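PDB 3B7M: cellulase from Rhodothermus marinus, which catalyses the endo-hydrolysis of beta-1,4-glucosidic bonds in cellulose, as a meso-active, thermostable family 12 endoglucanase derived by mutation. Local coordinates for residues A[70-75]-A[173-178]; A[117-122]-A[164-169]; A[153-158]-A[182-187]. All blocks are in the same frame, centred on the assembly; numbering follows the deposited sequence.

Contact 1. Residues A[70-75]-A[173-178]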
ATOM      1  N   ARG A  70       5.636   5.372 -17.118  1.00 34.40           N
ATOM      2  CA  ARG A  70       4.807   4.460 -17.894  1.00 34.06           C
ATOM      3  C   ARG A  70       3.322   4.699 -17.676  1.00 33.07           C
ATOM      4  O   ARG A  70       2.831   4.683 -16.545  1.00 32.33           O
ATOM      5  CB  ARG A  70       5.195   2.995 -17.637  1.00 34.80           C
ATOM      6  CG  ARG A  70       5.099   2.111 -18.884  1.00 37.69           C
ATOM      7  CD  ARG A  70       6.246   1.093 -18.982  1.00 43.26           C
ATOM      8  NE  ARG A  70       7.515   1.711 -19.391  1.00 47.01           N
ATOM      9  CZ  ARG A  70       8.615   1.044 -19.762  1.00 48.66           C
ATOM     10  NH1 ARG A  70       8.630  -0.288 -19.793  1.00 49.09           N
ATOM     11  NH2 ARG A  70       9.710   1.715 -20.108  1.00 48.93           N
ATOM     12  N   ARG A  71       2.623   4.941 -18.783  1.00 32.13           N
ATOM     13  CA  ARG A  71       1.183   5.170 -18.773  1.00 31.62           C
ATOM     14  C   ARG A  71       0.434   3.861 -18.535  1.00 31.09           C
ATOM     15  O   ARG A  71       0.896   2.793 -18.942  1.00 30.35           O
ATOM     16  CB  ARG A  71       0.732   5.810 -20.085  1.00 31.57           C
ATOM     17  CG  ARG A  71       1.152   7.255 -20.234  1.00 31.86           C
ATOM     18  CD  ARG A  71       0.545   7.884 -21.469  1.00 34.67           C
ATOM     19  NE  ARG A  71       0.432   9.333 -21.319  1.00 36.40           N
ATOM     20  CZ  ARG A  71       1.150  10.220 -21.998  1.00 37.33           C
ATOM     21  NH1 ARG A  71       2.030   9.821 -22.902  1.00 38.67           N
ATOM     22  NH2 ARG A  71       0.976  11.514 -21.783  1.00 38.47           N
ATOM     23  N   VAL A  72      -0.721   3.955 -17.880  1.00 31.00           N
ATOM     24  CA  VAL A  72      -1.531   2.774 -17.575  1.00 31.23           C
ATOM     25  C   VAL A  72      -1.825   1.993 -18.858  1.00 31.63           C
ATOM     26  O   VAL A  72      -1.680   0.774 -18.894  1.00 31.33           O
ATOM     27  CB  VAL A  72      -2.825   3.150 -16.823  1.00 31.31           C
ATOM     28  CG1 VAL A  72      -3.783   1.975 -16.756  1.00 30.91           C
ATOM     29  CG2 VAL A  72      -2.490   3.647 -15.421  1.00 30.64           C
ATOM     30  N   GLN A  73      -2.171   2.712 -19.922  1.00 32.24           N
ATOM     31  CA  GLN A  73      -2.432   2.099 -21.226  1.00 33.30           C
ATOM     32  C   GLN A  73      -1.222   1.390 -21.853  1.00 32.93           C
ATOM     33  O   GLN A  73      -1.382   0.618 -22.783  1.00 32.70           O
ATOM     34  CB  GLN A  73      -2.998   3.142 -22.200  1.00 33.62           C
ATOM     35  CG  GLN A  73      -2.005   4.221 -22.637  1.00 34.29           C
ATOM     36  CD  GLN A  73      -2.677   5.389 -23.348  1.00 34.83           C
ATOM     37  OE1 GLN A  73      -2.004   6.205 -23.975  1.00 38.76           O
ATOM     38  NE2 GLN A  73      -4.004   5.473 -23.256  1.00 36.47           N
ATOM     39  N   GLU A  74      -0.023   1.656 -21.344  1.00 32.96           N
ATOM     40  CA  GLU A  74       1.188   1.032 -21.881  1.00 33.12           C
ATOM     41  C   GLU A  74       1.583  -0.250 -21.158  1.00 32.70           C
ATOM     42  O   GLU A  74       2.483  -0.955 -21.605  1.00 32.87           O
ATOM     43  CB  GLU A  74       2.365   1.990 -21.798  1.00 33.47           C
ATOM     44  CG  GLU A  74       2.343   3.156 -22.760  1.00 35.96           C
ATOM     45  CD  GLU A  74       3.635   3.949 -22.658  1.00 39.73           C
ATOM     46  OE1 GLU A  74       3.886   4.552 -21.583  1.00 37.86           O
ATOM     47  OE2 GLU A  74       4.409   3.940 -23.646  1.00 42.29           O
ATOM     48  N   LEU A  75       0.931  -0.538 -20.034  1.00 32.16           N
ATOM     49  CA  LEU A  75       1.275  -1.706 -19.220  1.00 31.62           C
ATOM     50  C   LEU A  75       0.719  -2.991 -19.815  1.00 31.37           C
ATOM     51  O   LEU A  75      -0.403  -3.012 -20.313  1.00 31.31           O
ATOM     52  CB  LEU A  75       0.730  -1.556 -17.801  1.00 31.47           C
ATOM     53  CG  LEU A  75       1.156  -0.364 -16.958  1.00 30.99           C
ATOM     54  CD1 LEU A  75       0.206  -0.242 -15.781  1.00 31.03           C
ATOM     55  CD2 LEU A  75       2.586  -0.526 -16.501  1.00 29.63           C
ATOM     56  N   ALA A 173      -5.336  -6.451 -13.091  1.00 20.20           N
ATOM     57  CA  ALA A 173      -6.780  -6.719 -12.969  1.00 19.68           C
ATOM     58  C   ALA A 173      -7.494  -5.609 -12.186  1.00 19.20           C
ATOM     59  O   ALA A 173      -8.551  -5.149 -12.588  1.00 18.45           O
ATOM     60  CB  ALA A 173      -7.029  -8.090 -12.317  1.00 19.62           C
ATOM     61  N   PHE A 174      -6.884  -5.166 -11.085  1.00 18.77           N
ATOM     62  CA  PHE A 174      -7.428  -4.084 -10.265  1.00 18.11           C
ATOM     63  C   PHE A 174      -7.390  -2.750 -11.019  1.00 18.50           C
ATOM     64  O   PHE A 174      -8.375  -1.998 -11.042  1.00 18.08           O
ATOM     65  CB  PHE A 174      -6.651  -3.978  -8.949  1.00 18.12           C
ATOM     66  CG  PHE A 174      -6.717  -5.221  -8.107  1.00 17.34           C
ATOM     67  CD1 PHE A 174      -5.844  -6.273  -8.333  1.00 17.23           C
ATOM     68  CD2 PHE A 174      -7.666  -5.343  -7.103  1.00 16.67           C
ATOM     69  CE1 PHE A 174      -5.913  -7.431  -7.568  1.00 18.02           C
ATOM     70  CE2 PHE A 174      -7.740  -6.495  -6.330  1.00 16.63           C
ATOM     71  CZ  PHE A 174      -6.858  -7.535  -6.560  1.00 17.69           C
ATOM     72  N   ILE A 175      -6.249  -2.466 -11.639  1.00 18.81           N
ATOM     73  CA  ILE A 175      -6.090  -1.267 -12.452  1.00 19.63           C
ATOM     74  C   ILE A 175      -7.157  -1.202 -13.559  1.00 20.68           C
ATOM     75  O   ILE A 175      -7.839  -0.175 -13.700  1.00 21.41           O
ATOM     76  CB  ILE A 175      -4.658  -1.161 -13.021  1.00 19.60           C
ATOM     77  CG1 ILE A 175      -3.652  -1.019 -11.872  1.00 19.13           C
ATOM     78  CG2 ILE A 175      -4.553   0.020 -13.970  1.00 19.85           C
ATOM     79  CD1 ILE A 175      -2.197  -0.962 -12.316  1.00 19.40           C
ATOM     80  N   ASP A 176      -7.317  -2.304 -14.302  1.00 21.01           N
ATOM     81  CA  ASP A 176      -8.314  -2.412 -15.376  1.00 22.05           C
ATOM     82  C   ASP A 176      -9.733  -2.211 -14.870  1.00 22.25           C
ATOM     83  O   ASP A 176     -10.553  -1.601 -15.553  1.00 22.08           O
ATOM     84  CB  ASP A 176      -8.223  -3.769 -16.070  1.00 22.29           C
ATOM     85  CG  ASP A 176      -7.017  -3.885 -16.957  1.00 24.09           C
ATOM     86  OD1 ASP A 176      -6.368  -2.849 -17.240  1.00 24.47           O
ATOM     87  OD2 ASP A 176      -6.709  -5.024 -17.367  1.00 27.69           O
ATOM     88  N   ASP A 177     -10.015  -2.709 -13.665  1.00 22.17           N
ATOM     89  CA  ASP A 177     -11.337  -2.536 -13.061  1.00 22.42           C
ATOM     90  C   ASP A 177     -11.604  -1.074 -12.720  1.00 22.35           C
ATOM     91  O   ASP A 177     -12.680  -0.555 -13.018  1.00 22.14           O
ATOM     92  CB  ASP A 177     -11.497  -3.414 -11.811  1.00 22.64           C
ATOM     93  CG  ASP A 177     -12.857  -3.271 -11.172  1.00 23.02           C
ATOM     94  OD1 ASP A 177     -13.816  -3.906 -11.661  1.00 24.48           O
ATOM     95  OD2 ASP A 177     -12.973  -2.512 -10.183  1.00 23.50           O
ATOM     96  N   ALA A 178     -10.631  -0.411 -12.100  1.00 22.55           N
ATOM     97  CA  ALA A 178     -10.773   1.011 -11.754  1.00 22.71           C
ATOM     98  C   ALA A 178     -10.896   1.875 -13.015  1.00 23.22           C
ATOM     99  O   ALA A 178     -11.640   2.858 -13.028  1.00 23.13           O
ATOM    100  CB  ALA A 178      -9.617   1.480 -10.887  1.00 22.69           C
TER

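Contact 2. Residues A[117-122]-A[164-169]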
ATOM      1  N   ILE A 117      -5.243  -1.927  -1.892  1.00 15.60           N
ATOM      2  CA  ILE A 117      -5.717  -3.301  -1.845  1.00 15.15           C
ATOM      3  C   ILE A 117      -5.465  -3.789  -0.443  1.00 15.02           C
ATOM      4  O   ILE A 117      -4.315  -3.917  -0.024  1.00 15.12           O
ATOM      5  CB  ILE A 117      -4.997  -4.168  -2.877  1.00 15.29           C
ATOM      6  CG1 ILE A 117      -5.141  -3.543  -4.272  1.00 14.71           C
ATOM      7  CG2 ILE A 117      -5.488  -5.633  -2.827  1.00 15.09           C
ATOM      8  CD1 ILE A 117      -4.307  -4.227  -5.367  1.00 15.46           C
ATOM      9  N   TRP A 118      -6.552  -4.027   0.287  1.00 14.66           N
ATOM     10  CA  TRP A 118      -6.502  -4.446   1.676  1.00 14.88           C
ATOM     11  C   TRP A 118      -6.591  -5.962   1.728  1.00 15.26           C
ATOM     12  O   TRP A 118      -7.550  -6.554   1.221  1.00 14.15           O
ATOM     13  CB  TRP A 118      -7.692  -3.859   2.452  1.00 15.11           C
ATOM     14  CG  TRP A 118      -7.677  -2.363   2.653  1.00 14.87           C
ATOM     15  CD1 TRP A 118      -7.210  -1.416   1.786  1.00 15.98           C
ATOM     16  CD2 TRP A 118      -8.221  -1.647   3.774  1.00 14.73           C
ATOM     17  NE1 TRP A 118      -7.402  -0.156   2.311  1.00 15.88           N
ATOM     18  CE2 TRP A 118      -8.021  -0.272   3.529  1.00 14.34           C
ATOM     19  CE3 TRP A 118      -8.824  -2.038   4.976  1.00 15.12           C
ATOM     20  CZ2 TRP A 118      -8.413   0.716   4.435  1.00 15.10           C
ATOM     21  CZ3 TRP A 118      -9.224  -1.054   5.874  1.00 15.76           C
ATOM     22  CH2 TRP A 118      -9.011   0.310   5.598  1.00 14.82           C
ATOM     23  N   LEU A 119      -5.594  -6.573   2.353  1.00 15.51           N
ATOM     24  CA  LEU A 119      -5.505  -8.023   2.462  1.00 16.51           C
ATOM     25  C   LEU A 119      -5.940  -8.529   3.837  1.00 16.99           C
ATOM     26  O   LEU A 119      -6.400  -9.673   3.973  1.00 17.05           O
ATOM     27  CB  LEU A 119      -4.069  -8.480   2.166  1.00 16.59           C
ATOM     28  CG  LEU A 119      -3.548  -8.159   0.755  1.00 16.69           C
ATOM     29  CD1 LEU A 119      -2.138  -8.703   0.592  1.00 18.26           C
ATOM     30  CD2 LEU A 119      -4.468  -8.751  -0.309  1.00 17.24           C
ATOM     31  N   ASN A 120      -5.770  -7.681   4.849  1.00 16.47           N
ATOM     32  CA  ASN A 120      -6.050  -8.052   6.231  1.00 17.38           C
ATOM     33  C   ASN A 120      -6.195  -6.798   7.070  1.00 17.88           C
ATOM     34  O   ASN A 120      -5.795  -5.708   6.647  1.00 17.39           O
ATOM     35  CB  ASN A 120      -4.916  -8.940   6.786  1.00 17.25           C
ATOM     36  CG  ASN A 120      -5.411 -10.022   7.762  1.00 17.57           C
ATOM     37  OD1 ASN A 120      -4.894 -11.141   7.778  1.00 18.65           O
ATOM     38  ND2 ASN A 120      -6.395  -9.693   8.563  1.00 15.90           N
ATOM     39  N   LYS A 121      -6.776  -6.962   8.257  1.00 19.21           N
ATOM     40  CA  LYS A 121      -6.897  -5.897   9.250  1.00 20.66           C
ATOM     41  C   LYS A 121      -7.263  -6.469  10.619  1.00 20.87           C
ATOM     42  O   LYS A 121      -7.620  -7.637  10.747  1.00 20.20           O
ATOM     43  CB  LYS A 121      -7.963  -4.868   8.838  1.00 20.11           C
ATOM     44  CG  LYS A 121      -9.399  -5.426   8.738  1.00 22.03           C
ATOM     45  CD  LYS A 121     -10.343  -4.397   8.140  1.00 23.04           C
ATOM     46  CE  LYS A 121     -11.800  -4.778   8.381  1.00 29.39           C
ATOM     47  NZ  LYS A 121     -12.722  -3.656   8.033  1.00 31.67           N
ATOM     48  N   ASN A 122      -7.184  -5.615  11.632  1.00 21.58           N
ATOM     49  CA  ASN A 122      -7.689  -5.921  12.961  1.00 22.69           C
ATOM     50  C   ASN A 122      -8.332  -4.674  13.571  1.00 23.80           C
ATOM     51  O   ASN A 122      -7.866  -3.541  13.355  1.00 23.13           O
ATOM     52  CB  ASN A 122      -6.565  -6.431  13.862  1.00 22.52           C
ATOM     53  CG  ASN A 122      -7.083  -7.048  15.148  1.00 23.72           C
ATOM     54  OD1 ASN A 122      -6.966  -6.463  16.230  1.00 23.93           O
ATOM     55  ND2 ASN A 122      -7.678  -8.222  15.034  1.00 23.15           N
ATOM     56  N   THR A 164      -2.916 -13.764   4.386  1.00 16.48           N
ATOM     57  CA  THR A 164      -1.604 -13.329   4.844  1.00 17.57           C
ATOM     58  C   THR A 164      -0.564 -13.473   3.753  1.00 17.26           C
ATOM     59  O   THR A 164       0.608 -13.202   3.972  1.00 17.43           O
ATOM     60  CB  THR A 164      -1.125 -14.148   6.037  1.00 17.98           C
ATOM     61  OG1 THR A 164      -1.060 -15.533   5.652  1.00 21.40           O
ATOM     62  CG2 THR A 164      -2.056 -13.991   7.229  1.00 17.68           C
ATOM     63  N   SER A 165      -0.987 -13.877   2.562  1.00 17.73           N
ATOM     64  CA  SER A 165      -0.028 -14.234   1.541  1.00 17.84           C
ATOM     65  C   SER A 165      -0.638 -14.122   0.158  1.00 18.03           C
ATOM     66  O   SER A 165      -1.720 -14.651  -0.090  1.00 18.05           O
ATOM     67  CB  SER A 165       0.460 -15.661   1.796  1.00 17.62           C
ATOM     68  OG  SER A 165       1.402 -16.035   0.819  1.00 20.32           O
ATOM     69  N   VAL A 166       0.034 -13.407  -0.737  1.00 18.31           N
ATOM     70  CA  VAL A 166      -0.348 -13.434  -2.154  1.00 18.74           C
ATOM     71  C   VAL A 166       0.880 -13.755  -2.981  1.00 19.34           C
ATOM     72  O   VAL A 166       1.988 -13.298  -2.656  1.00 19.26           O
ATOM     73  CB  VAL A 166      -0.997 -12.110  -2.649  1.00 18.39           C
ATOM     74  CG1 VAL A 166      -2.353 -11.892  -2.002  1.00 18.54           C
ATOM     75  CG2 VAL A 166      -0.064 -10.905  -2.425  1.00 18.55           C
ATOM     76  N   THR A 167       0.700 -14.567  -4.022  1.00 19.66           N
ATOM     77  CA  THR A 167       1.801 -14.882  -4.928  0.50 19.80           C
ATOM     78  C   THR A 167       1.374 -14.640  -6.371  1.00 20.27           C
ATOM     79  O   THR A 167       0.357 -15.154  -6.837  1.00 19.98           O
ATOM     80  CB  THR A 167       2.417 -16.315  -4.688  0.50 19.98           C
ATOM     81  OG1 THR A 167       3.235 -16.709  -5.807  0.50 18.81           O
ATOM     82  CG2 THR A 167       1.340 -17.351  -4.472  0.50 20.38           C
ATOM     83  N   GLU A 168       2.162 -13.824  -7.062  1.00 20.88           N
ATOM     84  CA  GLU A 168       1.880 -13.426  -8.433  1.00 21.84           C
ATOM     85  C   GLU A 168       0.475 -12.854  -8.550  1.00 21.42           C
ATOM     86  O   GLU A 168      -0.237 -13.144  -9.509  1.00 21.33           O
ATOM     87  CB  GLU A 168       2.057 -14.596  -9.407  1.00 22.62           C
ATOM     88  CG  GLU A 168       3.234 -15.487  -9.105  1.00 26.88           C
ATOM     89  CD  GLU A 168       4.463 -15.121  -9.870  1.00 33.37           C
ATOM     90  OE1 GLU A 168       4.841 -13.925  -9.882  1.00 34.86           O
ATOM     91  OE2 GLU A 168       5.064 -16.058 -10.457  1.00 37.51           O
ATOM     92  N   LEU A 169       0.078 -12.049  -7.568  1.00 20.72           N
ATOM     93  CA  LEU A 169      -1.189 -11.337  -7.640  1.00 20.23           C
ATOM     94  C   LEU A 169      -1.183 -10.416  -8.861  1.00 20.00           C
ATOM     95  O   LEU A 169      -0.206  -9.714  -9.121  1.00 19.29           O
ATOM     96  CB  LEU A 169      -1.446 -10.524  -6.367  1.00 19.92           C
ATOM     97  CG  LEU A 169      -2.798  -9.797  -6.293  1.00 19.38           C
ATOM     98  CD1 LEU A 169      -3.948 -10.778  -6.120  1.00 19.94           C
ATOM     99  CD2 LEU A 169      -2.800  -8.768  -5.168  1.00 20.44           C
TER

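Contact 3. Residues A[153-158]-A[182-187]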
ATOM      1  N   ASN A 153      -8.597  11.049  -6.039  1.00 34.53           N
ATOM      2  CA  ASN A 153      -9.443   9.861  -5.881  1.00 32.52           C
ATOM      3  C   ASN A 153      -8.733   8.784  -5.058  1.00 30.33           C
ATOM      4  O   ASN A 153      -7.566   8.490  -5.303  1.00 29.69           O
ATOM      5  CB  ASN A 153      -9.783   9.226  -7.237  1.00 32.79           C
ATOM      6  CG  ASN A 153     -10.517  10.160  -8.172  1.00 34.67           C
ATOM      7  OD1 ASN A 153     -10.975  11.244  -7.781  1.00 37.39           O
ATOM      8  ND2 ASN A 153     -10.641   9.735  -9.430  1.00 34.40           N
ATOM      9  N   VAL A 154      -9.446   8.193  -4.100  1.00 27.82           N
ATOM     10  CA  VAL A 154      -8.980   6.992  -3.412  1.00 25.56           C
ATOM     11  C   VAL A 154      -9.921   5.830  -3.731  1.00 23.98           C
ATOM     12  O   VAL A 154     -11.118   5.902  -3.448  1.00 23.07           O
ATOM     13  CB  VAL A 154      -8.907   7.158  -1.864  1.00 25.61           C
ATOM     14  CG1 VAL A 154      -8.183   5.960  -1.240  1.00 24.28           C
ATOM     15  CG2 VAL A 154      -8.220   8.470  -1.471  1.00 26.50           C
ATOM     16  N   ILE A 155      -9.368   4.776  -4.329  1.00 22.49           N
ATOM     17  CA  ILE A 155     -10.112   3.558  -4.645  1.00 21.29           C
ATOM     18  C   ILE A 155      -9.515   2.448  -3.801  1.00 20.84           C
ATOM     19  O   ILE A 155      -8.304   2.206  -3.865  1.00 21.40           O
ATOM     20  CB  ILE A 155     -10.028   3.171  -6.160  1.00 21.84           C
ATOM     21  CG1 ILE A 155     -10.241   4.389  -7.072  1.00 21.41           C
ATOM     22  CG2 ILE A 155     -11.034   2.051  -6.512  1.00 20.37           C
ATOM     23  CD1 ILE A 155      -8.972   4.882  -7.785  1.00 21.71           C
ATOM     24  N   SER A 156     -10.345   1.795  -2.986  1.00 19.59           N
ATOM     25  CA  SER A 156      -9.887   0.710  -2.121  1.00 18.31           C
ATOM     26  C   SER A 156     -10.634  -0.576  -2.413  1.00 18.07           C
ATOM     27  O   SER A 156     -11.864  -0.579  -2.486  1.00 18.01           O
ATOM     28  CB  SER A 156     -10.080   1.061  -0.648  1.00 18.24           C
ATOM     29  OG  SER A 156      -9.458   2.286  -0.307  1.00 17.96           O
ATOM     30  N   TYR A 157      -9.877  -1.660  -2.583  1.00 17.40           N
ATOM     31  CA  TYR A 157     -10.419  -3.010  -2.741  1.00 16.90           C
ATOM     32  C   TYR A 157     -10.105  -3.766  -1.466  1.00 16.79           C
ATOM     33  O   TYR A 157      -8.939  -3.862  -1.070  1.00 16.91           O
ATOM     34  CB  TYR A 157      -9.777  -3.706  -3.948  1.00 16.78           C
ATOM     35  CG  TYR A 157     -10.100  -3.039  -5.271  1.00 17.19           C
ATOM     36  CD1 TYR A 157      -9.372  -1.924  -5.716  1.00 17.14           C
ATOM     37  CD2 TYR A 157     -11.132  -3.519  -6.075  1.00 15.83           C
ATOM     38  CE1 TYR A 157      -9.679  -1.308  -6.940  1.00 16.94           C
ATOM     39  CE2 TYR A 157     -11.450  -2.918  -7.290  1.00 18.61           C
ATOM     40  CZ  TYR A 157     -10.731  -1.807  -7.715  1.00 17.86           C
ATOM     41  OH  TYR A 157     -11.046  -1.227  -8.923  1.00 17.98           O
ATOM     42  N   VAL A 158     -11.140  -4.264  -0.800  1.00 16.25           N
ATOM     43  CA  VAL A 158     -10.986  -4.937   0.491  1.00 16.53           C
ATOM     44  C   VAL A 158     -11.411  -6.389   0.330  1.00 16.56           C
ATOM     45  O   VAL A 158     -12.580  -6.674   0.074  1.00 16.08           O
ATOM     46  CB  VAL A 158     -11.825  -4.243   1.602  1.00 16.42           C
ATOM     47  CG1 VAL A 158     -11.578  -4.873   2.954  1.00 17.36           C
ATOM     48  CG2 VAL A 158     -11.502  -2.747   1.662  1.00 16.92           C
ATOM     49  N   GLY A 182     -14.195   4.363 -14.303  1.00 25.66           N
ATOM     50  CA  GLY A 182     -13.970   5.787 -14.569  1.00 26.07           C
ATOM     51  C   GLY A 182     -13.056   6.472 -13.564  1.00 26.55           C
ATOM     52  O   GLY A 182     -12.795   7.669 -13.674  1.00 26.77           O
ATOM     53  N   TYR A 183     -12.554   5.711 -12.593  1.00 26.39           N
ATOM     54  CA  TYR A 183     -11.763   6.275 -11.497  1.00 26.22           C
ATOM     55  C   TYR A 183     -10.303   6.570 -11.878  1.00 26.47           C
ATOM     56  O   TYR A 183      -9.666   7.445 -11.283  1.00 26.76           O
ATOM     57  CB  TYR A 183     -11.787   5.341 -10.282  1.00 25.82           C
ATOM     58  CG  TYR A 183     -13.155   4.939  -9.758  1.00 25.93           C
ATOM     59  CD1 TYR A 183     -14.258   5.793  -9.853  1.00 25.04           C
ATOM     60  CD2 TYR A 183     -13.337   3.698  -9.132  1.00 25.77           C
ATOM     61  CE1 TYR A 183     -15.510   5.408  -9.355  1.00 26.40           C
ATOM     62  CE2 TYR A 183     -14.572   3.319  -8.623  1.00 25.43           C
ATOM     63  CZ  TYR A 183     -15.648   4.173  -8.740  1.00 25.69           C
ATOM     64  OH  TYR A 183     -16.863   3.784  -8.241  1.00 27.05           O
ATOM     65  N   ILE A 184      -9.773   5.818 -12.838  1.00 26.44           N
ATOM     66  CA  ILE A 184      -8.414   6.011 -13.342  1.00 26.74           C
ATOM     67  C   ILE A 184      -8.477   6.210 -14.856  1.00 27.19           C
ATOM     68  O   ILE A 184      -9.221   5.519 -15.551  1.00 26.96           O
ATOM     69  CB  ILE A 184      -7.482   4.820 -12.958  1.00 26.89           C
ATOM     70  CG1 ILE A 184      -7.198   4.842 -11.453  1.00 27.11           C
ATOM     71  CG2 ILE A 184      -6.158   4.852 -13.725  1.00 27.24           C
ATOM     72  CD1 ILE A 184      -6.602   3.581 -10.928  1.00 27.87           C
ATOM     73  N   ARG A 185      -7.724   7.188 -15.349  1.00 27.27           N
ATOM     74  CA  ARG A 185      -7.609   7.425 -16.775  1.00 27.86           C
ATOM     75  C   ARG A 185      -6.454   6.601 -17.330  1.00 26.99           C
ATOM     76  O   ARG A 185      -5.406   6.506 -16.686  1.00 27.07           O
ATOM     77  CB  ARG A 185      -7.397   8.919 -17.055  1.00 28.51           C
ATOM     78  CG  ARG A 185      -8.690   9.732 -17.132  1.00 32.79           C
ATOM     79  CD  ARG A 185      -8.954  10.125 -18.586  1.00 38.71           C
ATOM     80  NE  ARG A 185     -10.373  10.268 -18.895  1.00 43.60           N
ATOM     81  CZ  ARG A 185     -11.114   9.317 -19.462  1.00 46.03           C
ATOM     82  NH1 ARG A 185     -10.567   8.146 -19.777  1.00 47.24           N
ATOM     83  NH2 ARG A 185     -12.403   9.530 -19.711  1.00 46.32           N
ATOM     84  N   PRO A 186      -6.642   6.000 -18.522  1.00 26.41           N
ATOM     85  CA  PRO A 186      -5.630   5.181 -19.212  1.00 26.20           C
ATOM     86  C   PRO A 186      -4.336   5.934 -19.518  1.00 25.52           C
ATOM     87  O   PRO A 186      -3.279   5.313 -19.590  1.00 25.22           O
ATOM     88  CB  PRO A 186      -6.314   4.812 -20.527  1.00 26.17           C
ATOM     89  CG  PRO A 186      -7.743   4.998 -20.285  1.00 26.78           C
ATOM     90  CD  PRO A 186      -7.882   6.096 -19.307  1.00 26.27           C
ATOM     91  N   GLU A 187      -4.434   7.254 -19.690  1.00 25.29           N
ATOM     92  CA  GLU A 187      -3.281   8.119 -19.962  1.00 25.25           C
ATOM     93  C   GLU A 187      -2.481   8.496 -18.716  1.00 24.47           C
ATOM     94  O   GLU A 187      -1.399   9.076 -18.832  1.00 23.93           O
ATOM     95  CB  GLU A 187      -3.720   9.424 -20.642  1.00 26.08           C
ATOM     96  CG  GLU A 187      -4.576   9.238 -21.873  1.00 29.60           C
ATOM     97  CD  GLU A 187      -6.057   9.240 -21.545  1.00 34.50           C
ATOM     98  OE1 GLU A 187      -6.433   9.767 -20.468  1.00 34.85           O
ATOM     99  OE2 GLU A 187      -6.838   8.729 -22.382  1.00 36.72           O
TER

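Contact 1. Residues A[70-75]-A[173-178]
V72 and I175 make the closer of two apolar contacts between the loop 70-75 and the helix segment 173-178. V72 CG1 lies 3.5 Å from I175 CG2, tighter than usual for two methyl carbons, and the two side chains cross obliquely. The torsions account for the meeting: V72 CG1 stands anti to its own backbone N (chi1 169°), and I175 CG2 likewise stands anti to the backbone N of I175. The other branch of I175, extended through CG1, carries CD1 to 4.3 Å from L75 CD1. One isoleucine thus serves two loop residues with separate methyl groups, and F100 of strand 91-101 packs on both V72 and I175.

The two segments exchange no polar bond; each keeps its own local bonds, while R71 NE and D177 OD2 also have partners elsewhere, E187 O and Y157 OH. In the loop, E74 N donates to R71 O at 2.8 Å, while R71 N returns a bond to E74 OE1 at 3.1 Å, nearly straight at 165° and using the anti lone pair of the carboxylate oxygen. L75 N to V72 O, 3.1 Å, continues the 3-10 turn of 72-74.

Salt bridges of D176 with K172 and D177 with R181 stay on the helix. The buried interface therefore rests on dispersion and shape, and local backbone bonds are consistent with holding the turn and the helix that present the methyl groups.

Contact 2. Residues A[117-122]-A[164-169]
L119 and N120 are consecutive strand residues, yet both point their CB atoms toward segment 164-169, and both lie opposite A94 of the adjoining strand: a classic beta bulge. It falls in the two-sheet jelly-roll sandwich of family 12, where strand 112-122 belongs to the larger sheet and strand 165-170 is an edge strand of the smaller one within this chain. The backbone of L119 evidences the irregularity, with psi at -28° where a regular strand would have a large positive value.

The bulge gives the neighbouring residues different partners. N120 lies alongside T164, the two side chains pointing the same way, at the more open end of the contact, where N120 also packs on P162. L119 turns into the buried part and touches W82 of strand 78-85 as well. A second irregularity, the G1 bulge at E168 and L169 opposite T80, marks the corner in the other segment.

Across the sandwich, L119 and V166 reach tip to tip. For L119, a chi1 of -62° sets CG anti to the carbonyl carbon and brings the terminal fork toward the valine. A single methyl, V166 CG1, meets both prongs, at 4.1 Å from L119 CD1 and 4.1 Å from L119 CD2.

Contact 3. Residues A[153-158]-A[182-187]
I155 meets Y183 along most of the length of its side chain, which branches at CB. From there CG2 reaches Y183 CD2 at 3.9 Å. The other branch begins with CG1, 3.7 Å from Y183 CB and 3.8 Å from Y183 CD2, an oblique approach to the ring. At the tip, I155 CD1 lies 3.8 Å from Y183 CB and 4.1 Å from I184 CG1. A chi2 of 108°, well away from a staggered value, sets this methyl between the two loop residues. The tyrosine ring also stacks with Y146, while I184 also packs on L115 and A178.

Beside this apolar patch runs one polar bond. N153 ND2 donates to Y183 O at 3.1 Å, somewhat bent at 149° about the hydrogen. The donor sits in the carbonyl plane, on a lone pair, and the oxygen lies almost in the amide plane of N153, which is consistent with holding the amide in this rotation. An alanine at N153 has no amide to offer, and Y183 O would probably be left without this mate, the strand and loop segments then meeting here through apolar packing.

The loop leaves helix 171-181 at G182, whose positive phi and two bonds back into the last turn make a Schellman motif. The arrangement is that of a helix C-terminus whose following residues dock on the larger sheet of the family 12 jelly roll, at strand 152-159.

How the contacts relate
Contacts 1 and 3 are buried, with centres about 10 Å apart, both involving helix 171-181 or the loop leaving it; contact 2, its centre about 20 Å from contact 1's and about 19 Å from contact 3's, bridges the two sheets and is only partly buried. Contacts 1 and 2 are purely side-chain packing, apolar at their buried parts, whereas contact 3 adds a side-chain-to-backbone hydrogen bond. D177 OD2 and Y157 OH, 2.6 Å apart, link the helix of contact 1 to the strand of contact 3. F174 CG rests 3.8 Å from I117 CD1, joining contacts 1 and 2. Contacts 2 and 3 share the larger sheet, through W118 N and Y157 O at 2.8 Å.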